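AlyGC (Glaciecola chathamensis, PDB 5GKD) cleaves alginate as a polysaccharide lyase of family 6, probably by beta-elimination with the help of a bound calcium ion. Local coordinates at residues A[201-209]-A[416-424]; A[150-161]-A[186-197]. All coordinates share one frame; numbering follows the deposited sequence.

Interaction 1. Residues A[201-209]-A[416-424]; sequences VENNYFDRC and PIGKDEVGV
The packing of Tyr-205 against Lys-419 and of Asn-203 against Ile-417, closed by a salt bridge at Asp-207, fastens an irregular segment, 416-424, onto strand 200-207 of the N-terminal parallel beta-helix. The segment belongs to the long connection that leaves this helix for the second one, which illustrates how a linker can be held by the outward-facing side chains of one solenoid strand. Lys-419 CB lies over a face of the Tyr-205 ring, 4.0 Å from its centroid, a CH-pi contact, while Ile-417 O comes to the ring edge, 3.7 Å from Tyr-205 CD2. Two smaller contacts add to it: Ile-417 CD1 meets Asn-203 CB at 3.8 Å, and Val-422 CG1 touches Tyr-205 CB at 3.9 Å. With every torsion of its chain near 180°, Lys-419 reaches past the ring and brings NZ to 3.3 Å from Asp-207 OD2, a weak bond. A water reinforces it, accepting from Lys-419 NZ and donating to Asp-207 OD1 (2.7 Å). Arg-208 NH1 also donates to both oxygens of Asp-207 (2.9 Å to OD2), and the shared carboxylate probably eases the closeness of the two cations. Tyr-170 OH also bonds Asp-207 OD2, and Glu-431 pairs with Arg-208. Strand 200-207 runs between strands 170-171 and 224-231: Tyr-170 touches Lys-419 and Val-422, and Val-229 and Phe-231 pack on Tyr-205.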
loop_
_atom_site.group_PDB
_atom_site.type_symbol
_atom_site.label_atom_id
_atom_site.label_comp_id
_atom_site.label_asym_id
_atom_site.label_seq_id
_atom_site.Cartn_x
_atom_site.Cartn_y
_atom_site.Cartn_z
ATOM N N VAL A 201 9.389 34.927 -17.749
ATOM C CA VAL A 201 9.303 33.573 -18.276
ATOM C C VAL A 201 9.119 33.683 -19.780
ATOM O O VAL A 201 8.009 33.948 -20.248
ATOM C CB VAL A 201 8.153 32.773 -17.656
ATOM C CG1 VAL A 201 8.138 31.341 -18.221
ATOM C CG2 VAL A 201 8.237 32.776 -16.144
ATOM N N GLU A 202 10.180 33.429 -20.541
ATOM C CA GLU A 202 10.190 33.738 -21.965
ATOM C C GLU A 202 10.901 32.674 -22.790
ATOM O O GLU A 202 11.901 32.096 -22.371
ATOM C CB GLU A 202 10.852 35.091 -22.216
ATOM C CG GLU A 202 12.263 35.169 -21.710
ATOM C CD GLU A 202 12.962 36.393 -22.192
ATOM O OE1 GLU A 202 14.205 36.437 -22.110
ATOM O OE2 GLU A 202 12.258 37.316 -22.657
ATOM N N ASN A 203 10.388 32.455 -23.994
ATOM C CA ASN A 203 11.046 31.614 -24.996
ATOM C C ASN A 203 11.307 30.196 -24.503
ATOM O O ASN A 203 12.290 29.567 -24.893
ATOM C CB ASN A 203 12.344 32.259 -25.486
ATOM C CG ASN A 203 12.083 33.424 -26.428
ATOM O OD1 ASN A 203 12.424 34.565 -26.137
ATOM N ND2 ASN A 203 11.432 33.139 -27.543
ATOM N N ASN A 204 10.426 29.664 -23.670
ATOM C CA ASN A 204 10.478 28.259 -23.309
ATOM C C ASN A 204 9.538 27.456 -24.198
ATOM O O ASN A 204 8.578 27.979 -24.761
ATOM C CB ASN A 204 10.107 28.050 -21.844
ATOM C CG ASN A 204 10.912 28.913 -20.929
ATOM O OD1 ASN A 204 12.054 28.582 -20.596
ATOM N ND2 ASN A 204 10.340 30.038 -20.525
ATOM N N TYR A 205 9.827 26.171 -24.305
ATOM C CA TYR A 205 9.041 25.234 -25.090
ATOM C C TYR A 205 8.466 24.207 -24.128
ATOM O O TYR A 205 9.221 23.494 -23.451
ATOM C CB TYR A 205 9.911 24.578 -26.161
ATOM C CG TYR A 205 9.136 23.953 -27.279
ATOM C CD1 TYR A 205 8.620 22.685 -27.149
ATOM C CD2 TYR A 205 8.900 24.644 -28.469
ATOM C CE1 TYR A 205 7.916 22.104 -28.150
ATOM C CE2 TYR A 205 8.195 24.067 -29.490
ATOM C CZ TYR A 205 7.697 22.794 -29.321
ATOM O OH TYR A 205 6.963 22.176 -30.298
ATOM N N PHE A 206 7.144 24.167 -24.037
ATOM C CA PHE A 206 6.424 23.204 -23.218
ATOM C C PHE A 206 5.848 22.127 -24.143
ATOM O O PHE A 206 4.881 22.371 -24.877
ATOM C CB PHE A 206 5.319 23.882 -22.419
ATOM C CG PHE A 206 5.804 24.918 -21.443
ATOM C CD1 PHE A 206 6.125 26.188 -21.867
ATOM C CD2 PHE A 206 5.914 24.622 -20.091
ATOM C CE1 PHE A 206 6.559 27.164 -20.961
ATOM C CE2 PHE A 206 6.342 25.600 -19.187
ATOM C CZ PHE A 206 6.668 26.861 -19.624
ATOM N N ASP A 207 6.442 20.955 -24.100
ATOM C CA ASP A 207 6.175 19.846 -25.018
ATOM C C ASP A 207 5.428 18.765 -24.237
ATOM O O ASP A 207 6.031 18.057 -23.427
ATOM C CB ASP A 207 7.494 19.329 -25.589
ATOM C CG ASP A 207 7.319 18.176 -26.583
ATOM O OD1 ASP A 207 6.256 18.063 -27.238
ATOM O OD2 ASP A 207 8.276 17.400 -26.728
ATOM N N ARG A 208 4.118 18.653 -24.481
ATOM C CA ARG A 208 3.258 17.658 -23.850
ATOM C C ARG A 208 3.367 17.675 -22.327
ATOM O O ARG A 208 3.492 16.637 -21.674
ATOM C CB ARG A 208 3.553 16.268 -24.384
ATOM C CG ARG A 208 3.189 16.074 -25.836
ATOM C CD ARG A 208 4.442 15.973 -26.625
ATOM N NE ARG A 208 4.674 14.657 -27.132
ATOM C CZ ARG A 208 5.856 14.209 -27.534
ATOM N NH1 ARG A 208 6.942 14.973 -27.464
ATOM N NH2 ARG A 208 5.937 12.979 -27.999
ATOM N N CYS A 209 3.345 18.877 -21.754
ATOM C CA CYS A 209 3.311 19.003 -20.300
ATOM C C CYS A 209 1.879 18.730 -19.871
ATOM O O CYS A 209 1.005 19.587 -20.002
ATOM C CB CYS A 209 3.816 20.376 -19.865
ATOM S SG CYS A 209 5.573 20.610 -20.306
ATOM N N PRO A 416 7.659 32.147 -33.272
ATOM C CA PRO A 416 7.622 31.118 -32.226
ATOM C C PRO A 416 8.954 30.402 -32.117
ATOM O O PRO A 416 9.523 29.969 -33.118
ATOM C CB PRO A 416 6.526 30.156 -32.711
ATOM C CG PRO A 416 5.722 30.942 -33.681
ATOM C CD PRO A 416 6.641 31.927 -34.310
ATOM N N ILE A 417 9.434 30.247 -30.883
ATOM C CA ILE A 417 10.653 29.477 -30.673
ATOM C C ILE A 417 10.410 28.021 -31.050
ATOM O O ILE A 417 9.323 27.469 -30.825
ATOM C CB ILE A 417 11.148 29.626 -29.225
ATOM C CG1 ILE A 417 12.564 29.062 -29.099
ATOM C CG2 ILE A 417 10.203 28.989 -28.230
ATOM C CD1 ILE A 417 13.482 29.976 -28.339
ATOM N N GLY A 418 11.410 27.407 -31.670
ATOM C CA GLY A 418 11.297 26.035 -32.107
ATOM C C GLY A 418 11.769 25.032 -31.070
ATOM O O GLY A 418 12.496 25.362 -30.149
ATOM N N LYS A 419 11.326 23.787 -31.235
ATOM C CA LYS A 419 11.728 22.734 -30.313
ATOM C C LYS A 419 13.244 22.538 -30.305
ATOM O O LYS A 419 13.813 22.174 -29.272
ATOM C CB LYS A 419 11.020 21.424 -30.670
ATOM C CG LYS A 419 11.285 20.251 -29.719
ATOM C CD LYS A 419 10.406 19.069 -30.085
ATOM C CE LYS A 419 10.581 17.914 -29.138
ATOM N NZ LYS A 419 9.836 16.702 -29.605
ATOM N N ASP A 420 13.916 22.774 -31.434
ATOM C CA ASP A 420 15.357 22.576 -31.486
ATOM C C ASP A 420 16.144 23.852 -31.222
ATOM O O ASP A 420 17.369 23.839 -31.331
ATOM C CB ASP A 420 15.771 21.947 -32.825
ATOM C CG ASP A 420 15.071 22.560 -34.013
ATOM O OD1 ASP A 420 15.039 23.807 -34.141
ATOM O OD2 ASP A 420 14.552 21.778 -34.840
ATOM N N GLU A 421 15.486 24.936 -30.838
ATOM C CA GLU A 421 16.181 26.140 -30.406
ATOM C C GLU A 421 16.194 26.280 -28.901
ATOM O O GLU A 421 16.499 27.347 -28.382
ATOM C CB GLU A 421 15.532 27.372 -31.008
ATOM C CG GLU A 421 15.408 27.318 -32.506
ATOM C CD GLU A 421 14.643 28.494 -33.023
ATOM O OE1 GLU A 421 15.266 29.512 -33.363
ATOM O OE2 GLU A 421 13.409 28.420 -33.039
ATOM N N VAL A 422 15.866 25.220 -28.196
ATOM C CA VAL A 422 15.645 25.254 -26.770
ATOM C C VAL A 422 16.343 24.033 -26.180
ATOM O O VAL A 422 16.617 23.060 -26.877
ATOM C CB VAL A 422 14.117 25.299 -26.533
ATOM C CG1 VAL A 422 13.764 24.658 -25.353
ATOM C CG2 VAL A 422 13.596 26.738 -26.520
ATOM N N GLY A 423 16.688 24.099 -24.899
ATOM C CA GLY A 423 17.386 22.978 -24.288
ATOM C C GLY A 423 18.872 22.962 -24.624
ATOM O O GLY A 423 19.507 24.000 -24.749
ATOM N N VAL A 424 19.426 21.757 -24.772
ATOM C CA VAL A 424 20.834 21.565 -25.108
ATOM C C VAL A 424 20.964 20.737 -26.386
ATOM O O VAL A 424 20.169 19.834 -26.661
ATOM C CB VAL A 424 21.610 20.907 -23.943
ATOM C CG1 VAL A 424 21.488 21.747 -22.710
ATOM C CG2 VAL A 424 21.087 19.537 -23.645
HETATM O O HOH W 1 7.039 17.294 -29.754
#

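Interaction 2. Residues A[150-161]-A[186-197]; sequences MAVRLTTESSQQ and RIGTSHHSLTDS. With PO4 (phosphate ion), chain G.
Gln-160 leaves its backbone with CG beside N (chi1 -62°) and then runs extended, which carries its amide across Thr-195 at about a right angle, NE2 3.7 Å from Thr-195 CG2. From there NE2 donates an almost straight bond to Leu-154 O (3.0 Å, 172°), with the acceptor in the amide plane. Leu-154 O also lies over a face of the His-192 ring, 3.4 Å from His-192 CG, and Thr-155 CA covers the same face in a CH-pi contact. Were Gln-160 an alanine, Leu-154 O would probably lose this donor and a gap would open beside Thr-195. These loops extend two neighbouring rungs of a parallel beta-helix, whose strands 150-152 and 186-188 bond in register through Arg-186 N to Met-150 O, Val-152 N to Arg-186 O and Gly-188 N to Val-152 O. Leu-154 CD1 presses on Gly-188 CA at 3.5 Å, where a CB would run into that methyl. At the far end of the loops, Gln-161 N bonds Asp-196 O. Arg-186 lays its guanidinium face over Ala-151 CB, and a water joins its NH2 to Val-152 O. Arg-153 turns its guanidinium edge to a phosphate probably from the crystallisation liquor, NE to O1 at 3.0 Å and NH2 to O4 at 2.6 Å; Tyr-129 and Arg-94 hold the same ion.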
loop_
_atom_site.group_PDB
_atom_site.type_symbol
_atom_site.label_atom_id
_atom_site.label_comp_id
_atom_site.label_asym_id
_atom_site.label_seq_id
_atom_site.Cartn_x
_atom_site.Cartn_y
_atom_site.Cartn_z
ATOM N N MET A 150 9.031 22.933 -11.530
ATOM C CA MET A 150 9.847 24.100 -11.233
ATOM C C MET A 150 8.994 25.180 -10.601
ATOM O O MET A 150 7.892 25.457 -11.077
ATOM C CB MET A 150 10.499 24.664 -12.483
ATOM C CG MET A 150 11.278 25.932 -12.216
ATOM S SD MET A 150 12.199 26.440 -13.658
ATOM C CE MET A 150 13.211 27.737 -12.950
ATOM N N ALA A 151 9.515 25.802 -9.547
ATOM C CA ALA A 151 8.801 26.868 -8.873
ATOM C C ALA A 151 9.760 27.995 -8.499
ATOM O O ALA A 151 10.962 27.786 -8.332
ATOM C CB ALA A 151 8.074 26.340 -7.630
ATOM N N VAL A 152 9.212 29.198 -8.399
ATOM C CA VAL A 152 9.876 30.361 -7.812
ATOM C C VAL A 152 9.241 30.583 -6.450
ATOM O O VAL A 152 8.024 30.768 -6.363
ATOM C CB VAL A 152 9.700 31.612 -8.689
ATOM C CG1 VAL A 152 10.107 32.854 -7.925
ATOM C CG2 VAL A 152 10.472 31.486 -9.979
ATOM N N ARG A 153 10.040 30.539 -5.394
ATOM C CA ARG A 153 9.548 30.744 -4.039
ATOM C C ARG A 153 9.636 32.211 -3.658
ATOM O O ARG A 153 10.557 32.917 -4.054
ATOM C CB ARG A 153 10.353 29.948 -3.008
ATOM C CG ARG A 153 10.121 28.480 -2.991
ATOM C CD ARG A 153 8.766 28.124 -2.418
ATOM N NE ARG A 153 8.779 27.694 -1.022
ATOM C CZ ARG A 153 7.720 27.826 -0.230
ATOM N NH1 ARG A 153 6.621 28.410 -0.697
ATOM N NH2 ARG A 153 7.744 27.411 1.026
ATOM N N LEU A 154 8.718 32.637 -2.798
ATOM C CA LEU A 154 8.612 34.037 -2.413
ATOM C C LEU A 154 8.514 34.187 -0.903
ATOM O O LEU A 154 7.901 35.132 -0.403
ATOM C CB LEU A 154 7.401 34.670 -3.082
ATOM C CG LEU A 154 7.475 34.611 -4.602
ATOM C CD1 LEU A 154 6.139 35.039 -5.164
ATOM C CD2 LEU A 154 8.597 35.496 -5.091
ATOM N N THR A 155 9.103 33.256 -0.165
ATOM C CA THR A 155 8.716 33.116 1.228
ATOM C C THR A 155 9.241 34.246 2.094
ATOM O O THR A 155 8.655 34.515 3.141
ATOM C CB THR A 155 9.141 31.742 1.746
ATOM O OG1 THR A 155 10.490 31.483 1.393
ATOM C CG2 THR A 155 8.292 30.692 1.097
ATOM N N THR A 156 10.294 34.938 1.674
ATOM C CA THR A 156 10.721 36.156 2.342
ATOM C C THR A 156 10.920 37.247 1.304
ATOM O O THR A 156 11.040 36.990 0.102
ATOM C CB THR A 156 12.029 35.983 3.170
ATOM O OG1 THR A 156 13.165 35.939 2.301
ATOM C CG2 THR A 156 11.997 34.690 3.966
ATOM N N GLU A 157 10.956 38.477 1.808
ATOM C CA GLU A 157 11.233 39.638 0.977
ATOM C C GLU A 157 12.542 39.494 0.207
ATOM O O GLU A 157 12.683 40.069 -0.874
ATOM C CB GLU A 157 11.270 40.887 1.859
ATOM C CG GLU A 157 11.323 42.172 1.081
ATOM C CD GLU A 157 11.264 43.394 1.975
ATOM O OE1 GLU A 157 11.716 44.468 1.527
ATOM O OE2 GLU A 157 10.779 43.281 3.123
ATOM N N SER A 158 13.507 38.735 0.742
ATOM C CA SER A 158 14.767 38.509 0.035
ATOM C C SER A 158 14.587 37.714 -1.251
ATOM O O SER A 158 15.467 37.750 -2.110
ATOM C CB SER A 158 15.764 37.775 0.934
ATOM O OG SER A 158 15.981 38.492 2.126
ATOM N N SER A 159 13.486 36.980 -1.382
ATOM C CA SER A 159 13.172 36.221 -2.584
ATOM C C SER A 159 12.073 36.871 -3.426
ATOM O O SER A 159 11.806 36.407 -4.537
ATOM C CB SER A 159 12.760 34.793 -2.200
ATOM O OG SER A 159 13.870 34.055 -1.719
ATOM N N GLN A 160 11.436 37.924 -2.924
ATOM C CA GLN A 160 10.460 38.680 -3.685
ATOM C C GLN A 160 11.179 39.713 -4.547
ATOM O O GLN A 160 12.385 39.908 -4.433
ATOM C CB GLN A 160 9.455 39.330 -2.733
ATOM C CG GLN A 160 8.666 38.301 -1.938
ATOM C CD GLN A 160 8.072 38.892 -0.673
ATOM O OE1 GLN A 160 8.075 40.101 -0.492
ATOM N NE2 GLN A 160 7.584 38.043 0.207
ATOM N N GLN A 161 10.432 40.355 -5.439
ATOM C CA GLN A 161 10.983 41.347 -6.371
ATOM C C GLN A 161 12.286 40.845 -6.993
ATOM O O GLN A 161 13.326 41.506 -6.958
ATOM C CB GLN A 161 11.191 42.691 -5.671
ATOM C CG GLN A 161 9.952 43.194 -4.978
ATOM C CD GLN A 161 10.146 44.538 -4.336
ATOM O OE1 GLN A 161 10.468 45.511 -5.010
ATOM N NE2 GLN A 161 9.956 44.603 -3.017
ATOM N N ARG A 186 5.381 26.946 -11.444
ATOM C CA ARG A 186 4.568 27.713 -10.508
ATOM C C ARG A 186 5.358 28.938 -10.055
ATOM O O ARG A 186 6.498 28.809 -9.608
ATOM C CB ARG A 186 4.187 26.864 -9.298
ATOM C CG ARG A 186 3.372 27.607 -8.248
ATOM C CD ARG A 186 3.212 26.762 -6.994
ATOM N NE ARG A 186 4.395 26.879 -6.151
ATOM C CZ ARG A 186 4.846 25.924 -5.340
ATOM N NH1 ARG A 186 4.204 24.765 -5.251
ATOM N NH2 ARG A 186 5.937 26.128 -4.622
ATOM N N ILE A 187 4.768 30.122 -10.155
ATOM C CA ILE A 187 5.470 31.336 -9.747
ATOM C C ILE A 187 4.804 31.856 -8.482
ATOM O O ILE A 187 3.803 32.582 -8.526
ATOM C CB ILE A 187 5.499 32.388 -10.855
ATOM C CG1 ILE A 187 5.989 31.749 -12.150
ATOM C CG2 ILE A 187 6.443 33.525 -10.477
ATOM C CD1 ILE A 187 5.844 32.665 -13.347
ATOM N N GLY A 188 5.379 31.514 -7.348
ATOM C CA GLY A 188 4.815 31.918 -6.090
ATOM C C GLY A 188 3.878 30.871 -5.538
ATOM O O GLY A 188 3.795 29.726 -5.994
ATOM N N THR A 189 3.123 31.315 -4.546
ATOM C CA THR A 189 2.287 30.460 -3.729
ATOM C C THR A 189 1.168 31.348 -3.206
ATOM O O THR A 189 1.297 32.574 -3.192
ATOM C CB THR A 189 3.148 29.828 -2.621
ATOM O OG1 THR A 189 3.064 28.396 -2.683
ATOM C CG2 THR A 189 2.777 30.333 -1.275
ATOM N N SER A 190 0.042 30.745 -2.829
ATOM C CA SER A 190 -1.099 31.571 -2.445
ATOM C C SER A 190 -0.752 32.505 -1.281
ATOM O O SER A 190 -1.155 33.673 -1.273
ATOM C CB SER A 190 -2.295 30.685 -2.100
ATOM O OG SER A 190 -2.055 29.982 -0.902
ATOM N N HIS A 191 0.015 32.014 -0.305
ATOM C CA HIS A 191 0.417 32.813 0.858
ATOM C C HIS A 191 1.080 34.127 0.452
ATOM O O HIS A 191 0.854 35.168 1.076
ATOM C CB HIS A 191 1.375 31.980 1.713
ATOM C CG HIS A 191 1.431 32.365 3.157
ATOM N ND1 HIS A 191 2.034 33.524 3.598
ATOM C CD2 HIS A 191 1.022 31.706 4.267
ATOM C CE1 HIS A 191 1.963 33.580 4.917
ATOM N NE2 HIS A 191 1.354 32.489 5.348
ATOM N N HIS A 192 1.882 34.100 -0.611
ATOM C CA HIS A 192 2.705 35.220 -1.040
ATOM C C HIS A 192 2.254 35.817 -2.371
ATOM O O HIS A 192 3.024 36.537 -3.015
ATOM C CB HIS A 192 4.159 34.759 -1.120
ATOM C CG HIS A 192 4.646 34.177 0.156
ATOM N ND1 HIS A 192 4.724 34.916 1.319
ATOM C CD2 HIS A 192 5.036 32.924 0.476
ATOM C CE1 HIS A 192 5.161 34.146 2.296
ATOM N NE2 HIS A 192 5.358 32.934 1.812
ATOM N N SER A 193 1.015 35.550 -2.779
ATOM C CA SER A 193 0.548 35.942 -4.101
ATOM C C SER A 193 0.281 37.432 -4.220
ATOM O O SER A 193 0.238 37.942 -5.339
ATOM C CB SER A 193 -0.705 35.151 -4.472
ATOM O OG SER A 193 -1.699 35.277 -3.474
ATOM N N LEU A 194 0.134 38.149 -3.112
ATOM C CA LEU A 194 -0.022 39.598 -3.177
ATOM C C LEU A 194 1.312 40.332 -3.204
ATOM O O LEU A 194 1.322 41.558 -3.301
ATOM C CB LEU A 194 -0.879 40.091 -2.005
ATOM C CG LEU A 194 -2.240 39.393 -1.978
ATOM C CD1 LEU A 194 -3.123 39.905 -0.860
ATOM C CD2 LEU A 194 -2.925 39.585 -3.327
ATOM N N THR A 195 2.430 39.622 -3.143
ATOM C CA THR A 195 3.720 40.271 -3.308
ATOM C C THR A 195 4.078 40.284 -4.787
ATOM O O THR A 195 3.557 39.495 -5.572
ATOM C CB THR A 195 4.814 39.561 -2.502
ATOM O OG1 THR A 195 5.121 38.303 -3.108
ATOM C CG2 THR A 195 4.352 39.315 -1.072
ATOM N N ASP A 196 4.953 41.212 -5.156
ATOM C CA ASP A 196 5.398 41.384 -6.532
ATOM C C ASP A 196 6.653 40.551 -6.759
ATOM O O ASP A 196 7.667 40.755 -6.085
ATOM C CB ASP A 196 5.699 42.850 -6.838
ATOM C CG ASP A 196 4.460 43.719 -6.874
ATOM O OD1 ASP A 196 3.364 43.207 -7.167
ATOM O OD2 ASP A 196 4.598 44.927 -6.630
ATOM N N SER A 197 6.597 39.649 -7.732
ATOM C CA SER A 197 7.724 38.790 -8.050
ATOM C C SER A 197 8.586 39.321 -9.191
ATOM O O SER A 197 9.807 39.188 -9.133
ATOM C CB SER A 197 7.217 37.381 -8.375
ATOM O OG SER A 197 8.281 36.517 -8.715
HETATM P P PO4 G . 10.542 25.572 1.705
HETATM O O1 PO4 G . 10.908 26.769 0.857
HETATM O O2 PO4 G . 11.587 25.292 2.766
HETATM O O3 PO4 G . 10.395 24.384 0.786
HETATM O O4 PO4 G . 9.236 25.830 2.417
HETATM O O HOH W 2 6.475 28.990 -5.044
#

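Interactions 2 and 1 follow in series along the chain: 150-161 pairs with 186-197 before 201-209 begins, and 416-424 comes about 200 residues after that. Their centres are 24 Å apart, yet both belong to the N-terminal beta-helix, on different strand rows. Strands 185-188 and 200-207 are consecutive, and Ile-187 CD1 meets Val-201 CG2 at 3.7 Å. Interaction 2 thus joins successive rungs locally, while interaction 1 ties the linker to the outside of the helix. The calcium ligands fall close by in sequence: Asn-180 and Glu-183 just precede 186-197, and Glu-212 and Glu-214 just follow 201-209. The Arg-186 side chain lies about 8 Å from the calcium ion, so interaction 2 borders the metal site.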